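PDB 2ZXR: single-stranded-DNA-specific exonuclease RecJ from Thermus thermophilus, which degrades single-stranded DNA in the 5' to 3' direction with the help of divalent metal ions, showing no detectable activity on single-stranded RNA. Local coordinates for residues 262-265 / 266-270. Sequence-based numbering, arbitrary orientation.
Sequences VEVA and FRIAP
The carbonyl O of E263 is gripped by two amides, R267 N at 2.7 Å and I268 N at 3.2 Å, the first tilted from the carbonyl plane and the second lying in it. The second of these already spans five residues, as does A269 N to V264 O (2.8 Å), nearly straight at 170°. Such i+5 bonding defines a pi-type turn, set within helix 261-277, and P270 accounts for the kink that follows, because its nitrogen carries no hydrogen; its CD instead rests 3.3 Å from A265 O. One turn earlier the helix is regular, F266 N bonding to V262 O. The F266 ring swings back along that turn, CG opposite the carbonyl carbon (chi1 -71°), and crosses V262 obliquely, CD2 lying 3.7 Å from V262 CG2; V262 O sits at the ring's edge. V264 and I268, branched and apolar, suit the buried side, where I219 and L251 respectively receive them. OE1 of E263 accepts from the backbone N of both T258 and K260, linking the helix to the residues that lead into it; R267 NH1 lies 4.6 Å from E263 OE2, an attraction at most. Small A269 fits against A220; the side chain of A269 lies about 8 Å from that of D82, a manganese ligand.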
ATOM      1  N   VAL A 262     -10.468  -4.145   0.340  1.00 20.73           N
ATOM      2  CA  VAL A 262      -9.644  -5.342   0.472  1.00 21.16           C
ATOM      3  C   VAL A 262     -10.431  -6.621   0.185  1.00 20.53           C
ATOM      4  O   VAL A 262      -9.881  -7.604  -0.292  1.00 20.32           O
ATOM      5  CB  VAL A 262      -8.993  -5.441   1.892  1.00 23.07           C
ATOM      6  CG1 VAL A 262     -10.057  -5.732   2.939  1.00 23.76           C
ATOM      7  CG2 VAL A 262      -7.933  -6.556   1.911  1.00 24.65           C
ATOM      8  N   GLU A 263     -11.724  -6.619   0.472  1.00 20.39           N
ATOM      9  CA  GLU A 263     -12.527  -7.797   0.176  1.00 21.51           C
ATOM     10  C   GLU A 263     -12.684  -7.916  -1.363  1.00 21.29           C
ATOM     11  O   GLU A 263     -12.681  -9.031  -1.909  1.00 21.54           O
ATOM     12  CB  GLU A 263     -13.882  -7.700   0.899  1.00 21.42           C
ATOM     13  CG  GLU A 263     -13.728  -7.639   2.440  1.00 22.65           C
ATOM     14  CD  GLU A 263     -15.013  -7.203   3.149  1.00 24.87           C
ATOM     15  OE1 GLU A 263     -15.721  -6.310   2.638  1.00 25.51           O
ATOM     16  OE2 GLU A 263     -15.316  -7.746   4.228  1.00 26.91           O
ATOM     17  N   VAL A 264     -12.794  -6.772  -2.055  1.00 20.31           N
ATOM     18  CA  VAL A 264     -12.899  -6.766  -3.523  1.00 18.64           C
ATOM     19  C   VAL A 264     -11.583  -7.311  -4.132  1.00 18.71           C
ATOM     20  O   VAL A 264     -11.582  -8.178  -5.012  1.00 18.18           O
ATOM     21  CB  VAL A 264     -13.116  -5.327  -4.080  1.00 18.46           C
ATOM     22  CG1 VAL A 264     -13.066  -5.340  -5.620  1.00 16.68           C
ATOM     23  CG2 VAL A 264     -14.465  -4.776  -3.596  1.00 17.36           C
ATOM     24  N   ALA A 265     -10.469  -6.810  -3.619  1.00 17.98           N
ATOM     25  CA  ALA A 265      -9.143  -7.177  -4.097  1.00 18.60           C
ATOM     26  C   ALA A 265      -8.783  -8.658  -3.909  1.00 19.75           C
ATOM     27  O   ALA A 265      -8.217  -9.297  -4.797  1.00 19.51           O
ATOM     28  CB  ALA A 265      -8.089  -6.289  -3.410  1.00 17.40           C
ATOM     29  N   PHE A 266      -9.118  -9.201  -2.754  1.00 20.29           N
ATOM     30  CA  PHE A 266      -8.787 -10.580  -2.463  1.00 22.36           C
ATOM     31  C   PHE A 266      -9.894 -11.604  -2.595  1.00 21.84           C
ATOM     32  O   PHE A 266      -9.610 -12.805  -2.605  1.00 22.38           O
ATOM     33  CB  PHE A 266      -8.170 -10.664  -1.054  1.00 25.94           C
ATOM     34  CG  PHE A 266      -6.792 -10.062  -0.976  1.00 29.88           C
ATOM     35  CD1 PHE A 266      -5.665 -10.850  -1.158  1.00 31.64           C
ATOM     36  CD2 PHE A 266      -6.626  -8.693  -0.777  1.00 31.05           C
ATOM     37  CE1 PHE A 266      -4.393 -10.276  -1.143  1.00 33.16           C
ATOM     38  CE2 PHE A 266      -5.372  -8.113  -0.759  1.00 31.15           C
ATOM     39  CZ  PHE A 266      -4.252  -8.900  -0.941  1.00 33.28           C
ATOM     40  N   ARG A 267     -11.143 -11.174  -2.683  1.00 20.78           N
ATOM     41  CA  ARG A 267     -12.213 -12.168  -2.791  1.00 21.28           C
ATOM     42  C   ARG A 267     -13.075 -12.067  -4.033  1.00 19.86           C
ATOM     43  O   ARG A 267     -13.385 -13.076  -4.677  1.00 20.46           O
ATOM     44  CB  ARG A 267     -13.089 -12.116  -1.532  1.00 23.02           C
ATOM     45  CG  ARG A 267     -12.282 -12.451  -0.283  1.00 26.06           C
ATOM     46  CD  ARG A 267     -13.067 -12.349   1.024  1.00 29.34           C
ATOM     47  NE  ARG A 267     -12.312 -13.064   2.051  1.00 32.32           N
ATOM     48  CZ  ARG A 267     -12.280 -12.743   3.337  1.00 34.10           C
ATOM     49  NH1 ARG A 267     -12.970 -11.691   3.789  1.00 34.97           N
ATOM     50  NH2 ARG A 267     -11.559 -13.482   4.171  1.00 34.34           N
ATOM     51  N   ILE A 268     -13.445 -10.857  -4.396  1.00 19.04           N
ATOM     52  CA  ILE A 268     -14.285 -10.688  -5.557  1.00 19.34           C
ATOM     53  C   ILE A 268     -13.530 -10.747  -6.885  1.00 19.80           C
ATOM     54  O   ILE A 268     -13.827 -11.584  -7.738  1.00 21.12           O
ATOM     55  CB  ILE A 268     -15.090  -9.381  -5.447  1.00 18.42           C
ATOM     56  CG1 ILE A 268     -16.000  -9.463  -4.210  1.00 19.28           C
ATOM     57  CG2 ILE A 268     -15.909  -9.149  -6.714  1.00 16.83           C
ATOM     58  CD1 ILE A 268     -16.914  -8.234  -3.990  1.00 20.37           C
ATOM     59  N   ALA A 269     -12.549  -9.879  -7.061  1.00 20.11           N
ATOM     60  CA  ALA A 269     -11.814  -9.850  -8.306  1.00 21.06           C
ATOM     61  C   ALA A 269     -11.140 -11.176  -8.657  1.00 20.58           C
ATOM     62  O   ALA A 269     -11.130 -11.566  -9.815  1.00 21.57           O
ATOM     63  CB  ALA A 269     -10.788  -8.723  -8.283  1.00 20.86           C
ATOM     64  N   PRO A 270     -10.532 -11.863  -7.673  1.00 21.70           N
ATOM     65  CA  PRO A 270      -9.892 -13.139  -8.020  1.00 22.05           C
ATOM     66  C   PRO A 270     -10.863 -14.151  -8.618  1.00 22.62           C
ATOM     67  O   PRO A 270     -10.469 -14.939  -9.487  1.00 23.56           O
ATOM     68  CB  PRO A 270      -9.300 -13.611  -6.692  1.00 21.63           C
ATOM     69  CG  PRO A 270      -8.935 -12.300  -6.041  1.00 23.28           C
ATOM     70  CD  PRO A 270     -10.174 -11.456  -6.304  1.00 21.15           C
TER